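Local coordinates for synaptotagmin IV (Rattus norvegicus, PDB 1W15), which acts as a synaptotagmin that does not bind calcium and, through its interaction with KIF1A, takes part in the mobility of neuronal dense core vesicles, at residues G131-K134 and E135-F139. Numbering follows the deposited sequence. Where two conformers were deposited one is given.
Sequences GHWK and EICDF
Lys134 and Asp138, one helical turn apart, form a salt bridge in which Lys134 NZ stands 2.7 Å from Asp138 OD2 and meets the syn lone pair of that oxygen. The lysine chain runs nearly extended as far as CE and then bends at its last torsion (chi4 62°), which turns the ammonium group onto the carboxylate. Beneath this exposed pair the backbone makes a second i to i+4 link, Asp138 N to Lys134 O at 2.7 Å. Two residues earlier, Ile136 N bonds His132 O at 3.0 Å, and the same oxygen takes a weak second bond from Glu135 N. All this belongs to helix 128-138, which lies against the beta-sandwich of the C2B domain just ahead of the last strand, 144-149. The side of the helix turned to the sandwich holds His132, Trp133 and Ile136, all buried and all touching Leu23 of strand 18-26. With CG anti to the backbone N (chi1 -166°), His132 sends its imidazole toward that sheet, where ND1 bonds His148 and NE2 the carbonyl of Ile144. In the conformer given, Ile136 CD1 lies between two rings, 3.5 Å from His132 CD2 and 3.8 Å from Trp133 CE3, slanting against both. At the other end of the indole, Cys137 SG makes a sulfur-aromatic contact over the face of the five-membered ring of Trp133, 4.2 Å from its centroid. Glu135, extended beyond CG, carries OE1 to a salt bridge with Lys146 of the last strand.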
loop_
_atom_site.group_PDB
_atom_site.type_symbol
_atom_site.label_atom_id
_atom_site.label_comp_id
_atom_site.label_asym_id
_atom_site.label_seq_id
_atom_site.Cartn_x
_atom_site.Cartn_y
_atom_site.Cartn_z
ATOM N N GLY A 131 20.642 -8.317 2.925
ATOM C CA GLY A 131 20.012 -8.201 4.268
ATOM C C GLY A 131 18.488 -8.129 4.188
ATOM O O GLY A 131 17.765 -8.627 5.053
ATOM N N HIS A 132 17.991 -7.478 3.140
ATOM C CA HIS A 132 16.551 -7.344 2.951
ATOM C C HIS A 132 15.972 -8.745 2.678
ATOM O O HIS A 132 14.990 -9.143 3.283
ATOM C CB HIS A 132 16.253 -6.367 1.786
ATOM C CG HIS A 132 14.813 -5.922 1.728
ATOM N ND1 HIS A 132 14.368 -4.928 0.869
ATOM C CD2 HIS A 132 13.714 -6.348 2.404
ATOM C CE1 HIS A 132 13.066 -4.752 1.029
ATOM N NE2 HIS A 132 12.640 -5.596 1.961
ATOM N N TRP A 133 16.640 -9.503 1.790
ATOM C CA TRP A 133 16.212 -10.888 1.518
ATOM C C TRP A 133 16.261 -11.800 2.758
ATOM O O TRP A 133 15.365 -12.609 2.972
ATOM C CB TRP A 133 17.081 -11.503 0.449
ATOM C CG TRP A 133 16.461 -12.694 -0.232
ATOM C CD1 TRP A 133 16.862 -14.027 -0.133
ATOM C CD2 TRP A 133 15.339 -12.684 -1.121
ATOM N NE1 TRP A 133 16.075 -14.803 -0.953
ATOM C CE2 TRP A 133 15.130 -14.014 -1.558
ATOM C CE3 TRP A 133 14.497 -11.676 -1.616
ATOM C CZ2 TRP A 133 14.109 -14.362 -2.450
ATOM C CZ3 TRP A 133 13.478 -12.024 -2.515
ATOM C CH2 TRP A 133 13.297 -13.363 -2.917
ATOM N N LYS A 134 17.319 -11.686 3.549
ATOM C CA LYS A 134 17.402 -12.461 4.807
ATOM C C LYS A 134 16.185 -12.207 5.734
ATOM O O LYS A 134 15.624 -13.133 6.362
ATOM C CB LYS A 134 18.719 -12.177 5.523
ATOM C CG LYS A 134 18.778 -12.887 6.887
ATOM C CD LYS A 134 20.155 -13.078 7.453
ATOM C CE LYS A 134 20.069 -13.404 8.968
ATOM N NZ LYS A 134 19.321 -14.706 9.336
ATOM N N GLU A 135 15.794 -10.936 5.810
ATOM C CA GLU A 135 14.732 -10.500 6.708
ATOM C C GLU A 135 13.390 -11.075 6.207
ATOM O O GLU A 135 12.604 -11.611 7.011
ATOM C CB GLU A 135 14.714 -8.966 6.822
ATOM C CG GLU A 135 14.011 -8.453 8.075
ATOM C CD GLU A 135 14.089 -6.932 8.242
ATOM O OE1 GLU A 135 15.003 -6.308 7.665
ATOM O OE2 GLU A 135 13.232 -6.365 8.968
ATOM N N ILE A 136 13.182 -11.000 4.878
ATOM C CA ILE A 136 12.054 -11.600 4.113
ATOM C C ILE A 136 11.854 -13.132 4.383
ATOM O O ILE A 136 10.669 -13.641 4.573
ATOM C CB ILE A 136 12.273 -11.346 2.569
ATOM C CG1 ILE A 136 11.995 -9.871 2.198
ATOM C CG2 ILE A 136 11.445 -12.286 1.705
ATOM C CD1 ILE A 136 12.781 -9.406 0.952
ATOM N N CYS A 137 12.988 -13.844 4.425
ATOM C CA CYS A 137 13.016 -15.263 4.743
ATOM C C CYS A 137 12.884 -15.514 6.236
ATOM O O CYS A 137 12.285 -16.507 6.661
ATOM C CB CYS A 137 14.300 -15.879 4.226
ATOM S SG CYS A 137 14.433 -15.791 2.432
ATOM N N ASP A 138 13.441 -14.626 7.048
ATOM C CA ASP A 138 13.337 -14.787 8.519
ATOM C C ASP A 138 11.935 -14.451 9.062
ATOM O O ASP A 138 11.555 -14.965 10.122
ATOM C CB ASP A 138 14.392 -13.961 9.276
ATOM C CG ASP A 138 15.807 -14.529 9.144
ATOM O OD1 ASP A 138 16.004 -15.685 8.678
ATOM O OD2 ASP A 138 16.787 -13.838 9.439
ATOM N N PHE A 139 11.188 -13.574 8.355
ATOM C CA PHE A 139 9.888 -13.117 8.800
ATOM C C PHE A 139 8.786 -13.348 7.769
ATOM O O PHE A 139 8.228 -12.346 7.208
ATOM C CB PHE A 139 9.947 -11.639 9.178
ATOM C CG PHE A 139 10.820 -11.334 10.393
ATOM C CD1 PHE A 139 12.177 -11.076 10.258
ATOM C CD2 PHE A 139 10.259 -11.302 11.666
ATOM C CE1 PHE A 139 12.988 -10.762 11.380
ATOM C CE2 PHE A 139 11.066 -11.032 12.796
ATOM C CZ PHE A 139 12.412 -10.744 12.649
#